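Local coordinates for protein GTP cyclohydrolase (Enterococcus faecalis, PDB 2R41) that is of unknown function, belongs to the DUF960 family and may be a GTP cyclohydrolase, at residues L49-V63 and D77-F91. Residues are numbered along the deposited sequence; the frame is centred on the assembly and turned at random.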
loop_
_atom_site.group_PDB
_atom_site.type_symbol
_atom_site.label_atom_id
_atom_site.label_comp_id
_atom_site.label_asym_id
_atom_site.label_seq_id
_atom_site.Cartn_x
_atom_site.Cartn_y
_atom_site.Cartn_z
ATOM N N LEU C 49 21.888 13.482 -3.859
ATOM C CA LEU C 49 22.423 12.132 -3.718
ATOM C C LEU C 49 23.416 12.051 -2.576
ATOM O O LEU C 49 24.294 12.905 -2.450
ATOM C CB LEU C 49 23.063 11.684 -4.997
ATOM C CG LEU C 49 23.783 10.353 -4.878
ATOM C CD1 LEU C 49 22.839 9.201 -5.039
ATOM C CD2 LEU C 49 24.787 10.368 -6.003
ATOM N N LEU C 50 23.242 11.035 -1.732
ATOM C CA LEU C 50 23.882 10.979 -0.428
ATOM C C LEU C 50 24.603 9.666 -0.239
ATOM O O LEU C 50 23.993 8.602 -0.438
ATOM C CB LEU C 50 22.803 11.090 0.616
ATOM C CG LEU C 50 22.489 12.455 1.193
ATOM C CD1 LEU C 50 22.467 13.560 0.213
ATOM C CD2 LEU C 50 21.185 12.368 1.892
ATOM N N HIS C 51 25.886 9.716 0.124
ATOM C CA HIS C 51 26.688 8.498 0.308
ATOM C C HIS C 51 26.633 8.104 1.778
ATOM O O HIS C 51 26.789 8.947 2.668
ATOM C CB HIS C 51 28.147 8.709 -0.081
ATOM C CG HIS C 51 28.366 9.189 -1.497
ATOM N ND1 HIS C 51 27.612 10.188 -2.092
ATOM C CD2 HIS C 51 29.316 8.857 -2.413
ATOM C CE1 HIS C 51 28.070 10.435 -3.312
ATOM N NE2 HIS C 51 29.102 9.642 -3.531
ATOM N N PHE C 52 26.404 6.831 2.057
ATOM C CA PHE C 52 26.592 6.342 3.414
ATOM C C PHE C 52 27.490 5.125 3.443
ATOM O O PHE C 52 27.132 4.116 2.870
ATOM C CB PHE C 52 25.268 5.970 4.012
ATOM C CG PHE C 52 24.317 7.126 4.132
ATOM C CD1 PHE C 52 24.357 7.961 5.227
ATOM C CD2 PHE C 52 23.350 7.356 3.158
ATOM C CE1 PHE C 52 23.473 9.003 5.338
ATOM C CE2 PHE C 52 22.491 8.396 3.264
ATOM C CZ PHE C 52 22.548 9.223 4.358
ATOM N N ASP C 53 28.644 5.208 4.096
ATOM C CA ASP C 53 29.413 4.003 4.341
ATOM C C ASP C 53 29.010 3.372 5.681
ATOM O O ASP C 53 28.899 4.079 6.700
ATOM C CB ASP C 53 30.901 4.285 4.329
ATOM C CG ASP C 53 31.376 4.836 3.000
ATOM O OD1 ASP C 53 31.887 6.007 2.957
ATOM O OD2 ASP C 53 31.234 4.094 1.995
ATOM N N LEU C 54 28.777 2.050 5.657
ATOM C CA LEU C 54 28.402 1.254 6.827
ATOM C C LEU C 54 29.660 0.562 7.385
ATOM O O LEU C 54 30.224 -0.299 6.738
ATOM C CB LEU C 54 27.388 0.196 6.385
ATOM C CG LEU C 54 25.952 0.509 5.881
ATOM C CD1 LEU C 54 24.929 -0.043 6.823
ATOM C CD2 LEU C 54 25.602 1.972 5.571
ATOM N N LEU C 55 30.137 0.926 8.566
ATOM C CA LEU C 55 31.426 0.390 8.990
ATOM C C LEU C 55 31.279 -0.421 10.262
ATOM O O LEU C 55 30.330 -0.191 11.028
ATOM C CB LEU C 55 32.435 1.513 9.171
ATOM C CG LEU C 55 32.568 2.513 8.009
ATOM C CD1 LEU C 55 33.226 3.783 8.492
ATOM C CD2 LEU C 55 33.307 1.926 6.813
ATOM N N ASN C 56 32.176 -1.394 10.467
ATOM C CA ASN C 56 32.226 -2.126 11.731
ATOM C C ASN C 56 32.859 -1.268 12.770
ATOM O O ASN C 56 33.965 -0.807 12.585
ATOM C CB ASN C 56 33.030 -3.423 11.645
ATOM C CG ASN C 56 32.889 -4.290 12.919
ATOM O OD1 ASN C 56 32.649 -3.787 14.020
ATOM N ND2 ASN C 56 33.024 -5.593 12.756
ATOM N N ASN C 57 32.152 -1.062 13.862
ATOM C CA ASN C 57 32.696 -0.365 14.999
ATOM C C ASN C 57 32.533 -1.192 16.277
ATOM O O ASN C 57 31.553 -1.024 17.030
ATOM C CB ASN C 57 32.062 1.017 15.136
ATOM C CG ASN C 57 32.590 1.784 16.337
ATOM O OD1 ASN C 57 33.647 1.480 16.877
ATOM N ND2 ASN C 57 31.850 2.789 16.748
ATOM N N ASN C 58 33.505 -2.082 16.503
ATOM C CA ASN C 58 33.439 -3.081 17.560
ATOM C C ASN C 58 32.167 -3.919 17.588
ATOM O O ASN C 58 31.600 -4.151 18.663
ATOM C CB ASN C 58 33.636 -2.419 18.908
ATOM C CG ASN C 58 35.081 -2.287 19.250
ATOM O OD1 ASN C 58 35.735 -1.288 18.898
ATOM N ND2 ASN C 58 35.618 -3.316 19.931
ATOM N N GLY C 59 31.724 -4.371 16.414
ATOM C CA GLY C 59 30.563 -5.250 16.308
ATOM C C GLY C 59 29.296 -4.466 16.066
ATOM O O GLY C 59 28.307 -5.043 15.647
ATOM N N LYS C 60 29.319 -3.158 16.328
ATOM C CA LYS C 60 28.173 -2.300 16.058
ATOM C C LYS C 60 28.300 -1.519 14.740
ATOM O O LYS C 60 29.400 -1.342 14.245
ATOM C CB LYS C 60 27.967 -1.360 17.213
ATOM C CG LYS C 60 27.540 -2.101 18.407
ATOM C CD LYS C 60 26.837 -1.206 19.409
ATOM C CE LYS C 60 26.827 -1.854 20.808
ATOM N NZ LYS C 60 26.527 -3.321 20.776
ATOM N N VAL C 61 27.198 -1.041 14.161
ATOM C CA VAL C 61 27.316 -0.374 12.871
ATOM C C VAL C 61 27.660 1.091 13.053
ATOM O O VAL C 61 27.112 1.764 13.931
ATOM C CB VAL C 61 26.049 -0.503 12.027
ATOM C CG1 VAL C 61 26.144 0.394 10.857
ATOM C CG2 VAL C 61 25.918 -1.874 11.511
ATOM N N THR C 62 28.573 1.590 12.232
ATOM C CA THR C 62 28.780 3.028 12.173
ATOM C C THR C 62 28.646 3.503 10.750
ATOM O O THR C 62 29.252 2.944 9.826
ATOM C CB THR C 62 30.137 3.499 12.743
ATOM O OG1 THR C 62 30.097 3.469 14.166
ATOM C CG2 THR C 62 30.379 4.925 12.368
ATOM N N VAL C 63 27.852 4.554 10.600
ATOM C CA VAL C 63 27.569 5.114 9.323
ATOM C C VAL C 63 28.396 6.372 9.148
ATOM O O VAL C 63 28.262 7.318 9.927
ATOM C CB VAL C 63 26.090 5.455 9.230
ATOM C CG1 VAL C 63 25.781 6.101 7.916
ATOM C CG2 VAL C 63 25.267 4.207 9.374
ATOM N N ASP C 77 27.181 6.751 15.152
ATOM C CA ASP C 77 27.302 5.434 15.773
ATOM C C ASP C 77 25.944 4.847 16.018
ATOM O O ASP C 77 25.135 5.441 16.692
ATOM C CB ASP C 77 28.085 5.492 17.089
ATOM C CG ASP C 77 29.565 5.873 16.889
ATOM O OD1 ASP C 77 30.141 6.484 17.827
ATOM O OD2 ASP C 77 30.154 5.571 15.808
ATOM N N LEU C 78 25.691 3.673 15.476
ATOM C CA LEU C 78 24.391 3.088 15.646
ATOM C C LEU C 78 24.367 1.997 16.682
ATOM O O LEU C 78 25.351 1.262 16.855
ATOM C CB LEU C 78 23.877 2.533 14.331
ATOM C CG LEU C 78 23.429 3.569 13.309
ATOM C CD1 LEU C 78 22.839 2.839 12.142
ATOM C CD2 LEU C 78 22.449 4.550 13.924
ATOM N N PRO C 79 23.215 1.865 17.357
ATOM C CA PRO C 79 23.050 0.838 18.357
ATOM C C PRO C 79 23.097 -0.529 17.738
ATOM O O PRO C 79 23.443 -1.472 18.419
ATOM C CB PRO C 79 21.660 1.130 18.955
ATOM C CG PRO C 79 20.922 1.929 17.932
ATOM C CD PRO C 79 22.004 2.708 17.210
ATOM N N PHE C 80 22.787 -0.641 16.455
ATOM C CA PHE C 80 22.638 -1.969 15.825
ATOM C C PHE C 80 23.899 -2.800 15.632
ATOM O O PHE C 80 25.004 -2.292 15.620
ATOM C CB PHE C 80 21.809 -1.876 14.532
ATOM C CG PHE C 80 20.527 -1.168 14.741
ATOM C CD1 PHE C 80 19.585 -1.681 15.648
ATOM C CD2 PHE C 80 20.283 0.042 14.125
ATOM C CE1 PHE C 80 18.389 -1.015 15.901
ATOM C CE2 PHE C 80 19.096 0.730 14.363
ATOM C CZ PHE C 80 18.145 0.203 15.247
ATOM N N SER C 81 23.700 -4.094 15.494
ATOM C CA SER C 81 24.774 -5.024 15.333
ATOM C C SER C 81 25.304 -5.034 13.903
ATOM O O SER C 81 24.523 -5.140 12.929
ATOM C CB SER C 81 24.269 -6.404 15.667
ATOM O OG SER C 81 25.192 -7.019 16.508
ATOM N N TYR C 82 26.631 -4.940 13.780
ATOM C CA TYR C 82 27.300 -5.078 12.497
ATOM C C TYR C 82 27.349 -6.533 12.080
ATOM O O TYR C 82 27.474 -7.418 12.920
ATOM C CB TYR C 82 28.719 -4.500 12.538
ATOM C CG TYR C 82 29.489 -4.665 11.231
ATOM C CD1 TYR C 82 29.423 -3.698 10.232
ATOM C CD2 TYR C 82 30.274 -5.787 11.000
ATOM C CE1 TYR C 82 30.131 -3.843 9.040
ATOM C CE2 TYR C 82 30.976 -5.946 9.830
ATOM C CZ TYR C 82 30.907 -4.977 8.845
ATOM O OH TYR C 82 31.620 -5.149 7.668
ATOM N N SER C 83 27.226 -6.736 10.771
ATOM C CA SER C 83 27.379 -8.011 10.113
ATOM C C SER C 83 28.204 -7.835 8.827
ATOM O O SER C 83 28.071 -6.846 8.123
ATOM C CB SER C 83 26.019 -8.579 9.795
ATOM O OG SER C 83 26.105 -9.409 8.655
ATOM N N THR C 84 29.059 -8.803 8.518
ATOM C CA THR C 84 29.955 -8.707 7.356
ATOM C C THR C 84 29.170 -8.914 6.051
ATOM O O THR C 84 29.672 -8.640 4.942
ATOM C CB THR C 84 30.990 -9.803 7.398
ATOM O OG1 THR C 84 30.351 -11.018 6.975
ATOM C CG2 THR C 84 31.590 -9.956 8.829
ATOM N N ALA C 85 27.949 -9.431 6.217
ATOM C CA ALA C 85 27.012 -9.689 5.129
ATOM C C ALA C 85 26.424 -8.405 4.573
ATOM O O ALA C 85 26.002 -8.371 3.424
ATOM C CB ALA C 85 25.887 -10.615 5.609
ATOM N N TYR C 86 26.378 -7.351 5.387
ATOM C CA TYR C 86 25.767 -6.094 4.965
ATOM C C TYR C 86 26.560 -5.486 3.820
ATOM O O TYR C 86 27.768 -5.716 3.702
ATOM C CB TYR C 86 25.671 -5.089 6.120
ATOM C CG TYR C 86 24.749 -5.504 7.230
ATOM C CD1 TYR C 86 23.673 -6.372 6.996
ATOM C CD2 TYR C 86 24.941 -5.040 8.519
ATOM C CE1 TYR C 86 22.825 -6.780 8.027
ATOM C CE2 TYR C 86 24.095 -5.432 9.564
ATOM C CZ TYR C 86 23.039 -6.302 9.307
ATOM O OH TYR C 86 22.200 -6.679 10.330
ATOM N N PRO C 87 25.880 -4.695 2.983
ATOM C CA PRO C 87 26.493 -3.966 1.894
ATOM C C PRO C 87 27.402 -2.906 2.493
ATOM O O PRO C 87 27.048 -2.311 3.500
ATOM C CB PRO C 87 25.289 -3.321 1.217
ATOM C CG PRO C 87 24.301 -3.182 2.312
ATOM C CD PRO C 87 24.438 -4.419 3.075
ATOM N N SER C 88 28.571 -2.690 1.902
ATOM C CA SER C 88 29.552 -1.824 2.540
ATOM C C SER C 88 29.200 -0.343 2.381
ATOM O O SER C 88 29.550 0.468 3.227
ATOM C CB SER C 88 30.955 -2.106 2.027
ATOM O OG SER C 88 31.159 -1.446 0.787
ATOM N N ARG C 89 28.508 0.021 1.306
ATOM C CA ARG C 89 27.955 1.370 1.238
ATOM C C ARG C 89 26.595 1.417 0.571
ATOM O O ARG C 89 26.287 0.538 -0.216
ATOM C CB ARG C 89 28.943 2.353 0.601
ATOM C CG ARG C 89 29.351 2.118 -0.806
ATOM C CD ARG C 89 30.659 2.887 -1.060
ATOM N NE ARG C 89 30.697 3.508 -2.396
ATOM C CZ ARG C 89 30.814 2.854 -3.571
ATOM N NH1 ARG C 89 30.903 1.511 -3.636
ATOM N NH2 ARG C 89 30.810 3.551 -4.711
ATOM N N ILE C 90 25.778 2.412 0.910
ATOM C CA ILE C 90 24.526 2.669 0.190
ATOM C C ILE C 90 24.324 4.152 -0.129
ATOM O O ILE C 90 24.977 5.034 0.445
ATOM C CB ILE C 90 23.274 2.204 0.957
ATOM C CG1 ILE C 90 23.036 3.088 2.159
ATOM C CG2 ILE C 90 23.382 0.756 1.409
ATOM C CD1 ILE C 90 22.704 2.296 3.441
ATOM N N PHE C 91 23.389 4.410 -1.037
ATOM C CA PHE C 91 23.093 5.749 -1.467
ATOM C C PHE C 91 21.666 6.072 -1.114
ATOM O O PHE C 91 20.796 5.167 -1.133
ATOM C CB PHE C 91 23.206 5.801 -2.960
ATOM C CG PHE C 91 24.609 5.808 -3.463
ATOM C CD1 PHE C 91 25.693 5.909 -2.582
ATOM C CD2 PHE C 91 24.864 5.786 -4.827
ATOM C CE1 PHE C 91 27.022 5.954 -3.059
ATOM C CE2 PHE C 91 26.191 5.849 -5.311
ATOM C CZ PHE C 91 27.263 5.923 -4.424
HETATM O O HOH W 1 28.914 -3.143 5.786
HETATM O O HOH W 2 28.186 -7.823 16.655
#
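Tyr82 lays its ring against Asn56: Asn56 CB sits 3.5 Å from the Tyr82 ring centroid, only 5° off the normal, a CH-pi contact over the ring centre. With Tyr82 CG anti to the backbone N (chi1 178°), the ring is carried over Asn56, and the Asn56 amide stacks on it. Asn56 OD1 accepts from Gly59 N at 2.6 Å, an Asx motif that ties this amide to the type I' turn of the 49-57/60-66 hairpin. Val61 CG2 lies at the edge of the Tyr82 ring, near its plane, and is 3.6 Å from Tyr82 CA; the Val61 backbone is hydrogen-bonded through Val61 N to Phe80 O and Leu78 N to Val61 O. Between Lys60–Ser81 and Thr62–Asp77 the antiparallel ladder slips by two residues, a beta bulge where the chain corners at Pro79 and Phe80. Strand 49-57 lies centrally in the mixed sheet, with 60-66 along one flank and 89-94 along the other. On the latter, Phe91 turns its ring edge to the His51 face (centroids 4.8 Å apart, planes at 50°), while Leu49 CD1 reaches Phe91 CD2 at 4.0 Å. On the sheet face opposite His51 and Phe91, Phe52 and Ile90 pack on Ile32 of helix 26-40.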